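PDB 2G29: Nitrate/nitrite binding protein NrtA from Synechocystis sp., which binds nitrate as the substrate-binding protein of the NrtABCD ABC transporter, which carries out nitrate and probably also nitrite uptake. Local coordinates for residues I189-P193 against A194-A198; R363-L366 against W367-A371; N402-A405 against Y406-L410; C270-A273 against E274-E277; L130-N133 against Y134-L137. All blocks are in the same frame, centred on the assembly; numbering follows the deposited sequence.

How the interactions relate
All five contacts are local, each within its own continuous piece of chain, and none touches another. Interaction 1 links a strand to a helix beside the nitrate site and packs valine and methionine inward. Interaction 5, nearest atoms about 9 Å away, winds a 3-10 segment out of a strand of the same sheet, with a tyrosine as its buried part. Interaction 2 lies across the chain's centre from both and relies on two arginine-carboxylate pairs. Interaction 3 is a surface helix anchored by one buried tyrosine. Interaction 4 turns between two helices, a folded lysine on its buried side and amides on its exposed one. Interactions 2 to 5 lie away from the nitrate site.

Interaction 1 (I189-P193 against A194-A198); sequences IVVPP and AQMVA
The backbone of Pro192 and Pro193 doubles back on Gln195 and Met196 in two successive tight turns, carrying the chain from strand 187-190 into helix 196-201. Gln195 N donates to Pro192 O at 2.8 Å, and Met196 N to Pro193 O at 3.2 Å on a nearly straight line (169° at the hydrogen). Both donors stand well above the planes of the carbonyls they use. Pro193 O also accepts from water 1, which takes the hydrogen of Val197 N and so ties the first helical turn to the proline. Among the side chains, Met196 bends at its second torsion (chi2 -78°), which brings SD back to Val191 CB at 3.8 Å and lays CE 3.4 Å from Val191 O. Val191 CG1 faces the carbonyl of Gln195, its distance to Gln195 O being 3.7 Å. On the outer side the Gln195 amide passes obliquely over the Pro192 ring, NE2 3.6 Å from Pro192 CG. This is the first bend of a beta-alpha-beta crossover to strand 207-211, where Met196 meets Phe208 and Val210. The side chain of Pro193 is about 4 Å from that of Trp73, a nitrate ligand, and about 3 Å from a bound nitrate ion. Having no N-H to donate, Pro192 and Pro193 enter the turns only as acceptors; the Pro193 ring lies beside the nitrate site, while Val191 and Met196 make the apolar part of the contact.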
loop_
_atom_site.group_PDB
_atom_site.type_symbol
_atom_site.label_atom_id
_atom_site.label_comp_id
_atom_site.label_asym_id
_atom_site.label_seq_id
_atom_site.Cartn_x
_atom_site.Cartn_y
_atom_site.Cartn_z
ATOM N N ILE A 189 -16.843 -1.304 -4.164
ATOM C CA ILE A 189 -16.879 -0.052 -4.922
ATOM C C ILE A 189 -15.533 0.623 -4.693
ATOM O O ILE A 189 -14.869 0.355 -3.688
ATOM C CB ILE A 189 -18.006 0.928 -4.488
ATOM C CG1 ILE A 189 -17.895 1.337 -3.011
ATOM C CG2 ILE A 189 -19.375 0.275 -4.753
ATOM C CD1 ILE A 189 -18.852 2.514 -2.653
ATOM N N VAL A 190 -15.126 1.482 -5.626
ATOM C CA VAL A 190 -13.865 2.217 -5.485
ATOM C C VAL A 190 -14.128 3.633 -4.994
ATOM O O VAL A 190 -14.977 4.322 -5.559
ATOM C CB VAL A 190 -13.161 2.342 -6.840
ATOM C CG1 VAL A 190 -11.895 3.195 -6.697
ATOM C CG2 VAL A 190 -12.808 0.967 -7.379
ATOM N N VAL A 191 -13.390 4.057 -3.958
ATOM C CA VAL A 191 -13.473 5.427 -3.450
ATOM C C VAL A 191 -12.010 5.909 -3.277
ATOM O O VAL A 191 -11.182 5.194 -2.697
ATOM C CB VAL A 191 -14.192 5.509 -2.047
ATOM C CG1 VAL A 191 -14.164 6.937 -1.527
ATOM C CG2 VAL A 191 -15.655 5.030 -2.168
ATOM N N PRO A 192 -11.663 7.104 -3.787
ATOM C CA PRO A 192 -10.275 7.591 -3.607
ATOM C C PRO A 192 -9.956 7.644 -2.098
ATOM O O PRO A 192 -10.804 8.029 -1.291
ATOM C CB PRO A 192 -10.310 8.996 -4.221
ATOM C CG PRO A 192 -11.400 8.891 -5.284
ATOM C CD PRO A 192 -12.466 8.040 -4.603
ATOM N N PRO A 193 -8.725 7.303 -1.710
ATOM C CA PRO A 193 -8.369 7.318 -0.289
ATOM C C PRO A 193 -8.745 8.551 0.503
ATOM O O PRO A 193 -9.326 8.425 1.585
ATOM C CB PRO A 193 -6.854 7.079 -0.299
ATOM C CG PRO A 193 -6.709 6.113 -1.490
ATOM C CD PRO A 193 -7.630 6.772 -2.544
ATOM N N ALA A 194 -8.445 9.736 -0.041
ATOM C CA ALA A 194 -8.737 10.960 0.666
ATOM C C ALA A 194 -10.217 11.293 0.731
ATOM O O ALA A 194 -10.604 12.287 1.350
ATOM C CB ALA A 194 -7.969 12.101 0.025
ATOM N N GLN A 195 -11.057 10.476 0.093
ATOM C CA GLN A 195 -12.492 10.704 0.085
ATOM C C GLN A 195 -13.256 9.620 0.863
ATOM O O GLN A 195 -14.492 9.672 0.940
ATOM C CB GLN A 195 -13.022 10.745 -1.354
ATOM C CG GLN A 195 -12.484 11.950 -2.145
ATOM C CD GLN A 195 -12.841 11.898 -3.626
ATOM O OE1 GLN A 195 -13.942 11.467 -4.005
ATOM N NE2 GLN A 195 -11.915 12.346 -4.475
ATOM N N MET A 196 -12.532 8.671 1.477
ATOM C CA MET A 196 -13.205 7.599 2.222
ATOM C C MET A 196 -14.026 8.131 3.395
ATOM O O MET A 196 -15.179 7.707 3.584
ATOM C CB MET A 196 -12.163 6.586 2.724
ATOM C CG MET A 196 -11.584 5.690 1.659
ATOM S SD MET A 196 -12.776 4.388 1.264
ATOM C CE MET A 196 -11.807 3.425 0.094
ATOM N N VAL A 197 -13.446 9.019 4.200
ATOM C CA VAL A 197 -14.157 9.560 5.350
ATOM C C VAL A 197 -15.434 10.312 4.914
ATOM O O VAL A 197 -16.517 10.095 5.486
ATOM C CB VAL A 197 -13.185 10.457 6.193
ATOM C CG1 VAL A 197 -13.955 11.196 7.316
ATOM C CG2 VAL A 197 -12.133 9.588 6.836
ATOM N N ALA A 198 -15.344 11.141 3.868
ATOM C CA ALA A 198 -16.533 11.884 3.416
ATOM C C ALA A 198 -17.625 10.936 2.946
ATOM O O ALA A 198 -18.828 11.190 3.145
ATOM C CB ALA A 198 -16.159 12.828 2.284
HETATM O O HOH W 1 -10.627 9.788 3.633
#

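Interaction 2 (R363-L366 against W367-A371); sequences REDL and WREAA
Arg368 lays its guanidinium edge-on against the carboxylate of Glu364, one helical turn earlier, in a side-on salt bridge. NE meets Glu364 OE1 at 2.8 Å and NH2 meets Glu364 OE2 at 2.9 Å, both bonds nearly straight. The two flat groups are only 17° apart, and each oxygen is approached on its syn side. Glu364 reaches this position by placing CG between its backbone N and carbonyl carbon (chi1 61°) and bending again at the next torsion; its OE1 also bonds Tyr329 OH. With an alanine in place of Arg368, the buried Glu364 carboxylate would probably be left without its charged mate and be freer to turn. A second bridge of the same form spans the helix start: Arg363 NE bonds Asp365 OD1 at 2.9 Å while NH2 takes OD2, each through a syn lone pair. Leu366 CD1 sits 3.7 Å above the plane of the Arg363 guanidinium, over its centre. Asp365 OD2 and Glu369 OE2, like charges 4.5 Å apart, are bridged by water 2, which donates to both. Arg363 is the N-cap residue, and its O accepts from Trp367 N at 3.2 Å. The helix 364-373 rests by Ala370 on Leu260, Met261 and Met264 of helix 253-271, while Arg363 makes a cation-pi contact with Tyr116 and Leu366 touches Leu118, both of strand 115-120.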
loop_
_atom_site.group_PDB
_atom_site.type_symbol
_atom_site.label_atom_id
_atom_site.label_comp_id
_atom_site.label_asym_id
_atom_site.label_seq_id
_atom_site.Cartn_x
_atom_site.Cartn_y
_atom_site.Cartn_z
ATOM N N ARG A 363 12.408 -5.184 -9.373
ATOM C CA ARG A 363 13.825 -4.892 -9.536
ATOM C C ARG A 363 14.561 -4.902 -8.207
ATOM O O ARG A 363 15.281 -3.934 -7.861
ATOM C CB ARG A 363 14.027 -3.550 -10.251
ATOM C CG ARG A 363 13.459 -3.537 -11.691
ATOM C CD ARG A 363 13.987 -4.695 -12.528
ATOM N NE ARG A 363 15.446 -4.658 -12.654
ATOM C CZ ARG A 363 16.115 -3.888 -13.510
ATOM N NH1 ARG A 363 15.479 -3.089 -14.355
ATOM N NH2 ARG A 363 17.452 -3.893 -13.484
ATOM N N GLU A 364 14.373 -5.986 -7.456
ATOM C CA GLU A 364 15.105 -6.159 -6.188
ATOM C C GLU A 364 16.618 -6.105 -6.467
ATOM O O GLU A 364 17.400 -5.843 -5.539
ATOM C CB GLU A 364 14.701 -7.489 -5.512
ATOM C CG GLU A 364 15.011 -8.763 -6.335
ATOM C CD GLU A 364 16.437 -9.219 -6.184
ATOM O OE1 GLU A 364 16.966 -9.181 -5.054
ATOM O OE2 GLU A 364 17.007 -9.692 -7.200
ATOM N N ASP A 365 17.025 -6.400 -7.697
ATOM C CA ASP A 365 18.450 -6.318 -8.059
ATOM C C ASP A 365 18.918 -4.858 -7.956
ATOM O O ASP A 365 20.015 -4.603 -7.458
ATOM C CB ASP A 365 18.725 -6.866 -9.476
ATOM C CG ASP A 365 17.934 -6.145 -10.570
ATOM O OD1 ASP A 365 16.712 -5.938 -10.422
ATOM O OD2 ASP A 365 18.566 -5.804 -11.596
ATOM N N LEU A 366 18.112 -3.903 -8.418
ATOM C CA LEU A 366 18.449 -2.478 -8.293
ATOM C C LEU A 366 18.444 -2.083 -6.806
ATOM O O LEU A 366 19.261 -1.259 -6.371
ATOM C CB LEU A 366 17.447 -1.618 -9.093
ATOM C CG LEU A 366 17.494 -1.848 -10.599
ATOM C CD1 LEU A 366 16.585 -0.889 -11.327
ATOM C CD2 LEU A 366 18.951 -1.590 -11.071
ATOM N N TRP A 367 17.542 -2.671 -6.008
ATOM C CA TRP A 367 17.502 -2.356 -4.598
ATOM C C TRP A 367 18.798 -2.799 -3.936
ATOM O O TRP A 367 19.407 -2.024 -3.182
ATOM C CB TRP A 367 16.263 -3.009 -3.935
ATOM C CG TRP A 367 16.018 -2.571 -2.497
ATOM C CD1 TRP A 367 15.102 -1.645 -2.077
ATOM C CD2 TRP A 367 16.682 -3.046 -1.305
ATOM N NE1 TRP A 367 15.151 -1.502 -0.714
ATOM C CE2 TRP A 367 16.100 -2.357 -0.212
ATOM C CE3 TRP A 367 17.700 -3.985 -1.057
ATOM C CZ2 TRP A 367 16.501 -2.572 1.122
ATOM C CZ3 TRP A 367 18.105 -4.204 0.266
ATOM C CH2 TRP A 367 17.500 -3.499 1.341
ATOM N N ARG A 368 19.238 -4.030 -4.208
ATOM C CA ARG A 368 20.499 -4.504 -3.616
ATOM C C ARG A 368 21.684 -3.659 -4.061
ATOM O O ARG A 368 22.590 -3.412 -3.248
ATOM C CB ARG A 368 20.741 -5.980 -3.960
ATOM C CG ARG A 368 19.876 -6.942 -3.146
ATOM C CD ARG A 368 20.252 -8.410 -3.463
ATOM N NE ARG A 368 19.726 -8.856 -4.748
ATOM C CZ ARG A 368 20.465 -9.279 -5.764
ATOM N NH1 ARG A 368 21.802 -9.326 -5.662
ATOM N NH2 ARG A 368 19.883 -9.628 -6.906
ATOM N N GLU A 369 21.705 -3.213 -5.317
ATOM C CA GLU A 369 22.833 -2.385 -5.766
ATOM C C GLU A 369 22.851 -1.067 -5.018
ATOM O O GLU A 369 23.917 -0.598 -4.590
ATOM C CB GLU A 369 22.760 -2.162 -7.273
ATOM C CG GLU A 369 23.162 -3.446 -8.018
ATOM C CD GLU A 369 22.656 -3.528 -9.437
ATOM O OE1 GLU A 369 22.323 -2.472 -10.025
ATOM O OE2 GLU A 369 22.602 -4.666 -9.975
ATOM N N ALA A 370 21.682 -0.473 -4.801
ATOM C CA ALA A 370 21.628 0.785 -4.074
ATOM C C ALA A 370 21.977 0.602 -2.607
ATOM O O ALA A 370 22.667 1.442 -2.025
ATOM C CB ALA A 370 20.222 1.392 -4.221
ATOM N N ALA A 371 21.497 -0.463 -1.978
ATOM C CA ALA A 371 21.799 -0.671 -0.558
ATOM C C ALA A 371 23.298 -0.933 -0.359
ATOM O O ALA A 371 23.881 -0.536 0.668
ATOM C CB ALA A 371 20.977 -1.833 0.007
HETATM O O HOH W 2 21.106 -5.271 -12.051
#

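Interaction 3 (N402-A405 against Y406-L410); sequences NPQA and YLDSL
Tyr406 begins its contact at CB, which lies 3.3 Å from Pro403 O, the carbonyl three residues earlier in helix 403-408. Its CG is anti to the backbone N (chi1 163°), and this swings the ring off the helix, away from the preceding turn. Only the near edge still looks back: CD2 is 4.1 Å from Pro403 O, which lies close to the ring plane. Farther out the ring meets other parts of the chain, standing edge-to-face with Phe398 and at about 65° to Trp337, and at the tip OH is hydrogen-bonded to Glu341 OE1. The helix is short and lies at the protein surface near the C-terminus. It begins after Asn402 at the N-cap position and rests against helix 332-344, where Pro403, Tyr406 and Leu407 all touch Thr340. Tyr406 is thus the buried anchor of a helix whose Gln404, Ala405 and Asp408 are exposed. Leu407 N donates to Pro403 O at 3.1 Å, and Leu407 CG lies 3.7 Å from the same oxygen, a van der Waals contact. One residue on, Asp408 N bonds Gln404 O at 2.9 Å, and the Asp408 carboxylate folds back over that same oxygen, with CG 3.2 Å from it; carbonyl and carboxylate oxygens are all acceptors, so no bond forms between them. At the C-terminal side, Tyr406 O accepts two hydrogens from Ser409: one from OG at 2.6 Å, the other from the backbone N at 3.0 Å.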
loop_
_atom_site.group_PDB
_atom_site.type_symbol
_atom_site.label_atom_id
_atom_site.label_comp_id
_atom_site.label_asym_id
_atom_site.label_seq_id
_atom_site.Cartn_x
_atom_site.Cartn_y
_atom_site.Cartn_z
ATOM N N ASN A 402 4.351 -23.064 -4.222
ATOM C CA ASN A 402 3.138 -23.705 -4.738
ATOM C C ASN A 402 1.916 -22.803 -4.551
ATOM O O ASN A 402 1.084 -23.005 -3.658
ATOM C CB ASN A 402 2.866 -25.063 -4.064
ATOM C CG ASN A 402 1.868 -25.933 -4.848
ATOM O OD1 ASN A 402 1.865 -27.179 -4.728
ATOM N ND2 ASN A 402 1.007 -25.296 -5.619
ATOM N N PRO A 403 1.777 -21.770 -5.404
ATOM C CA PRO A 403 0.610 -20.889 -5.270
ATOM C C PRO A 403 -0.723 -21.573 -5.518
ATOM O O PRO A 403 -1.737 -21.183 -4.974
ATOM C CB PRO A 403 0.852 -19.818 -6.321
ATOM C CG PRO A 403 2.324 -19.723 -6.389
ATOM C CD PRO A 403 2.763 -21.179 -6.329
ATOM N N GLN A 404 -0.728 -22.587 -6.368
ATOM C CA GLN A 404 -1.982 -23.277 -6.625
ATOM C C GLN A 404 -2.509 -23.949 -5.350
ATOM O O GLN A 404 -3.701 -23.966 -5.130
ATOM C CB GLN A 404 -1.818 -24.318 -7.745
ATOM C CG GLN A 404 -1.227 -25.634 -7.294
ATOM C CD GLN A 404 -1.355 -26.737 -8.340
ATOM O OE1 GLN A 404 -0.930 -27.872 -8.112
ATOM N NE2 GLN A 404 -1.942 -26.407 -9.493
ATOM N N ALA A 405 -1.624 -24.490 -4.504
ATOM C CA ALA A 405 -2.077 -25.124 -3.268
ATOM C C ALA A 405 -2.721 -24.073 -2.353
ATOM O O ALA A 405 -3.663 -24.369 -1.626
ATOM C CB ALA A 405 -0.915 -25.824 -2.555
ATOM N N TYR A 406 -2.185 -22.854 -2.373
ATOM C CA TYR A 406 -2.776 -21.778 -1.597
ATOM C C TYR A 406 -4.207 -21.536 -2.096
ATOM O O TYR A 406 -5.145 -21.486 -1.319
ATOM C CB TYR A 406 -1.927 -20.516 -1.757
ATOM C CG TYR A 406 -2.648 -19.259 -1.334
ATOM C CD1 TYR A 406 -2.793 -18.927 0.023
ATOM C CD2 TYR A 406 -3.179 -18.388 -2.286
ATOM C CE1 TYR A 406 -3.448 -17.742 0.406
ATOM C CE2 TYR A 406 -3.837 -17.210 -1.920
ATOM C CZ TYR A 406 -3.969 -16.888 -0.576
ATOM O OH TYR A 406 -4.609 -15.737 -0.187
ATOM N N LEU A 407 -4.397 -21.372 -3.409
ATOM C CA LEU A 407 -5.740 -21.140 -3.917
ATOM C C LEU A 407 -6.664 -22.319 -3.600
ATOM O O LEU A 407 -7.853 -22.115 -3.270
ATOM C CB LEU A 407 -5.702 -20.897 -5.432
ATOM C CG LEU A 407 -4.984 -19.645 -5.935
ATOM C CD1 LEU A 407 -4.861 -19.735 -7.472
ATOM C CD2 LEU A 407 -5.779 -18.412 -5.554
ATOM N N ASP A 408 -6.123 -23.539 -3.674
ATOM C CA ASP A 408 -6.945 -24.707 -3.397
ATOM C C ASP A 408 -7.417 -24.739 -1.952
ATOM O O ASP A 408 -8.450 -25.342 -1.650
ATOM C CB ASP A 408 -6.190 -26.014 -3.731
ATOM C CG ASP A 408 -5.950 -26.207 -5.223
ATOM O OD1 ASP A 408 -6.596 -25.520 -6.034
ATOM O OD2 ASP A 408 -5.101 -27.074 -5.576
ATOM N N SER A 409 -6.684 -24.086 -1.053
ATOM C CA SER A 409 -7.043 -24.047 0.353
ATOM C C SER A 409 -8.113 -22.994 0.682
ATOM O O SER A 409 -8.601 -22.928 1.801
ATOM C CB SER A 409 -5.793 -23.795 1.234
ATOM O OG SER A 409 -5.366 -22.431 1.146
ATOM N N LEU A 410 -8.446 -22.133 -0.279
ATOM C CA LEU A 410 -9.434 -21.092 -0.011
ATOM C C LEU A 410 -10.826 -21.551 -0.410
ATOM O O LEU A 410 -11.013 -22.096 -1.488
ATOM C CB LEU A 410 -9.075 -19.832 -0.794
ATOM C CG LEU A 410 -7.649 -19.312 -0.548
ATOM C CD1 LEU A 410 -7.304 -18.273 -1.611
ATOM C CD2 LEU A 410 -7.535 -18.703 0.843
#

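Interaction 4 (C270-A273 against E274-E277); sequences CDQA and ENKE
Lys276 folds back over the turn until its CE comes 3.1 Å from Cys270 O, the closely packed side of this contact. A bend at its second torsion (chi2 -64°) carries CD and CE back to that carbonyl, with CG on the way passing 3.6 Å from Gln272 O; a further bend at the last torsion turns NZ toward its partners. These lie past the segments: NZ donates to Ser300 O and, at 3.1 Å, to water 3. That water gives a hydrogen to Asp271 OD1 at 2.8 Å, so the lysine and the aspartate, not in direct contact, are joined through solvent; the Asp271 carboxylate itself takes the amides of Tyr322 and Val324. The piece is a tight interhelical turn, with helix 253-271 ending and helix 276-284 starting within a few residues. Its backbone is closed by Asn275 N donating to Gln272 O at 2.9 Å and Lys276 N to Ala273 O at 3.3 Å, and Lys301 NZ also bonds Ala273 O. The other side is exposed and looser. There the amides of Gln272 and Asn275 run alongside one another with planes only 6° apart. Gln272 NE2 and Asn275 ND2, 3.5 Å apart, are both donors and not bonded to each other; ND2 gives its hydrogen to Trp269 O. The Glu274 carboxylate stands almost square to the Gln272 amide (88°), its OE2 3.6 Å from Gln272 CB.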
loop_
_atom_site.group_PDB
_atom_site.type_symbol
_atom_site.label_atom_id
_atom_site.label_comp_id
_atom_site.label_asym_id
_atom_site.label_seq_id
_atom_site.Cartn_x
_atom_site.Cartn_y
_atom_site.Cartn_z
ATOM N N CYS A 270 12.455 8.136 8.348
ATOM C CA CYS A 270 11.070 7.999 8.785
ATOM C C CYS A 270 10.827 6.866 9.779
ATOM O O CYS A 270 9.908 6.917 10.585
ATOM C CB CYS A 270 10.158 7.754 7.582
ATOM S SG CYS A 270 9.928 9.107 6.473
ATOM N N ASP A 271 11.635 5.823 9.702
ATOM C CA ASP A 271 11.470 4.667 10.575
ATOM C C ASP A 271 11.916 4.873 12.019
ATOM O O ASP A 271 11.590 4.072 12.868
ATOM C CB ASP A 271 12.231 3.483 9.965
ATOM C CG ASP A 271 11.526 2.162 10.161
ATOM O OD1 ASP A 271 10.288 2.128 9.983
ATOM O OD2 ASP A 271 12.209 1.159 10.483
ATOM N N GLN A 272 12.657 5.945 12.293
ATOM C CA GLN A 272 13.140 6.187 13.655
ATOM C C GLN A 272 12.095 6.800 14.587
ATOM O O GLN A 272 11.467 7.794 14.227
ATOM C CB GLN A 272 14.372 7.115 13.635
ATOM C CG GLN A 272 15.664 6.509 13.039
ATOM C CD GLN A 272 16.928 7.297 13.424
ATOM O OE1 GLN A 272 18.040 6.951 13.019
ATOM N NE2 GLN A 272 16.753 8.354 14.211
ATOM N N ALA A 273 11.937 6.231 15.787
ATOM C CA ALA A 273 10.983 6.762 16.765
ATOM C C ALA A 273 11.231 8.240 17.021
ATOM O O ALA A 273 10.294 9.028 17.137
ATOM C CB ALA A 273 11.082 5.990 18.073
ATOM N N GLU A 274 12.500 8.627 17.120
ATOM C CA GLU A 274 12.801 10.030 17.372
ATOM C C GLU A 274 12.410 10.976 16.248
ATOM O O GLU A 274 12.426 12.187 16.433
ATOM C CB GLU A 274 14.290 10.218 17.708
ATOM C CG GLU A 274 15.213 9.158 17.113
ATOM C CD GLU A 274 15.097 7.806 17.823
ATOM O OE1 GLU A 274 15.385 7.726 19.043
ATOM O OE2 GLU A 274 14.721 6.817 17.164
ATOM N N ASN A 275 12.068 10.457 15.068
ATOM C CA ASN A 275 11.682 11.357 13.982
ATOM C C ASN A 275 10.207 11.337 13.656
ATOM O O ASN A 275 9.775 12.071 12.772
ATOM C CB ASN A 275 12.450 11.053 12.693
ATOM C CG ASN A 275 13.929 11.271 12.846
ATOM O OD1 ASN A 275 14.361 12.211 13.537
ATOM N ND2 ASN A 275 14.720 10.433 12.200
ATOM N N LYS A 276 9.437 10.529 14.374
ATOM C CA LYS A 276 8.009 10.426 14.059
ATOM C C LYS A 276 7.246 11.736 14.259
ATOM O O LYS A 276 6.375 12.070 13.471
ATOM C CB LYS A 276 7.358 9.317 14.883
ATOM C CG LYS A 276 7.857 7.900 14.554
ATOM C CD LYS A 276 7.503 7.492 13.114
ATOM C CE LYS A 276 7.951 6.035 12.780
ATOM N NZ LYS A 276 7.319 4.963 13.631
ATOM N N GLU A 277 7.571 12.497 15.308
ATOM C CA GLU A 277 6.876 13.758 15.537
ATOM C C GLU A 277 7.099 14.707 14.360
ATOM O O GLU A 277 6.159 15.261 13.766
ATOM C CB GLU A 277 7.385 14.372 16.846
ATOM C CG GLU A 277 7.179 13.467 18.056
ATOM C CD GLU A 277 8.093 13.779 19.222
ATOM O OE1 GLU A 277 9.341 13.614 19.097
ATOM O OE2 GLU A 277 7.563 14.187 20.283
HETATM O O HOH W 3 8.166 2.635 11.790
#

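Interaction 5 (L130-N133 against Y134-L137); sequences LGNN and YKDL
Leu130 runs perpendicular to the side chain of Tyr134 where strand 126-130 passes into the 3-10 segment 132-137. Leu130 CD2 lies over one face of the Tyr134 ring, 4.1 Å from CD1, while Gly131 O comes to the ring in its own plane, 3.5 Å from the same CD1. The ring is therefore met over a face by a methyl and at an edge by a carbonyl. With CG anti to the carbonyl carbon (chi1 -62°), Tyr134 turns in toward helix 146-151, touching Leu146 and Ala149, and its OH bonds Glu206 OE2. The backbone shows the three-residue spacing of a 3-10 turn: Tyr134 N donates to Gly131 O at 3.0 Å and Lys135 N to Asn132 O at 3.1 Å, both donors lying above the carbonyl planes. Elsewhere on the turn the Lys135 chain runs alongside Asn132 in the same direction. Its CG lies 3.5 Å from Asn132 O, and the extended chain beyond carries CE to 3.1 Å from Asn132 OD1, with NZ 3.9 Å from that oxygen. Asn132 ND2 is held separately by Gly222 O. With an alanine in place of Lys135, the methylenes beside Asn132 OD1 would be gone, and that side of the amide would probably lose its packing partner and be looser about its ND2 bond to Gly222 O. Lys135 also touches Tyr225 of strand 225-229, whose OH bonds Tyr134 O, the same oxygen that accepts from Leu137 N at 3.1 Å.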
loop_
_atom_site.group_PDB
_atom_site.type_symbol
_atom_site.label_atom_id
_atom_site.label_comp_id
_atom_site.label_asym_id
_atom_site.label_seq_id
_atom_site.Cartn_x
_atom_site.Cartn_y
_atom_site.Cartn_z
ATOM N N LEU A 130 -15.801 0.162 9.864
ATOM C CA LEU A 130 -17.244 -0.118 9.721
ATOM C C LEU A 130 -18.030 1.140 10.090
ATOM O O LEU A 130 -17.588 1.931 10.925
ATOM C CB LEU A 130 -17.667 -1.228 10.679
ATOM C CG LEU A 130 -17.286 -2.595 10.148
ATOM C CD1 LEU A 130 -17.231 -3.616 11.308
ATOM C CD2 LEU A 130 -18.272 -3.035 9.064
ATOM N N GLY A 131 -19.180 1.328 9.450
ATOM C CA GLY A 131 -20.010 2.464 9.816
ATOM C C GLY A 131 -20.590 2.279 11.223
ATOM O O GLY A 131 -20.580 1.176 11.779
ATOM N N ASN A 132 -21.088 3.367 11.801
ATOM C CA ASN A 132 -21.653 3.314 13.142
ATOM C C ASN A 132 -22.822 2.368 13.298
ATOM O O ASN A 132 -23.145 1.943 14.427
ATOM C CB ASN A 132 -22.082 4.700 13.598
ATOM C CG ASN A 132 -20.927 5.613 13.799
ATOM O OD1 ASN A 132 -19.852 5.171 14.184
ATOM N ND2 ASN A 132 -21.134 6.905 13.554
ATOM N N ASN A 133 -23.474 2.017 12.197
ATOM C CA ASN A 133 -24.600 1.083 12.300
ATOM C C ASN A 133 -24.156 -0.303 12.759
ATOM O O ASN A 133 -24.994 -1.154 13.067
ATOM C CB ASN A 133 -25.338 0.958 10.969
ATOM C CG ASN A 133 -26.122 2.194 10.639
ATOM O OD1 ASN A 133 -26.472 2.966 11.532
ATOM N ND2 ASN A 133 -26.414 2.397 9.364
ATOM N N TYR A 134 -22.842 -0.539 12.828
ATOM C CA TYR A 134 -22.339 -1.851 13.228
ATOM C C TYR A 134 -21.709 -1.830 14.600
ATOM O O TYR A 134 -21.107 -2.817 15.034
ATOM C CB TYR A 134 -21.320 -2.340 12.187
ATOM C CG TYR A 134 -21.945 -2.512 10.838
ATOM C CD1 TYR A 134 -21.948 -1.475 9.913
ATOM C CD2 TYR A 134 -22.619 -3.685 10.514
ATOM C CE1 TYR A 134 -22.606 -1.587 8.703
ATOM C CE2 TYR A 134 -23.282 -3.824 9.327
ATOM C CZ TYR A 134 -23.287 -2.787 8.425
ATOM O OH TYR A 134 -24.003 -2.918 7.280
ATOM N N LYS A 135 -21.867 -0.716 15.295
ATOM C CA LYS A 135 -21.253 -0.599 16.611
ATOM C C LYS A 135 -21.651 -1.679 17.617
ATOM O O LYS A 135 -20.800 -2.175 18.339
ATOM C CB LYS A 135 -21.497 0.796 17.208
ATOM C CG LYS A 135 -20.501 1.845 16.684
ATOM C CD LYS A 135 -20.580 3.135 17.495
ATOM C CE LYS A 135 -19.474 4.124 17.129
ATOM N NZ LYS A 135 -19.488 5.310 18.039
ATOM N N ASP A 136 -22.923 -2.073 17.645
ATOM C CA ASP A 136 -23.336 -3.074 18.623
ATOM C C ASP A 136 -22.661 -4.432 18.442
ATOM O O ASP A 136 -22.512 -5.187 19.414
ATOM C CB ASP A 136 -24.866 -3.209 18.604
ATOM C CG ASP A 136 -25.564 -1.878 18.885
ATOM O OD1 ASP A 136 -25.165 -1.200 19.860
ATOM O OD2 ASP A 136 -26.508 -1.497 18.146
ATOM N N LEU A 137 -22.239 -4.736 17.210
ATOM C CA LEU A 137 -21.600 -6.014 16.888
ATOM C C LEU A 137 -20.138 -6.118 17.312
ATOM O O LEU A 137 -19.579 -7.232 17.354
ATOM C CB LEU A 137 -21.709 -6.300 15.378
ATOM C CG LEU A 137 -23.120 -6.437 14.818
ATOM C CD1 LEU A 137 -23.095 -6.650 13.306
ATOM C CD2 LEU A 137 -23.798 -7.633 15.484
#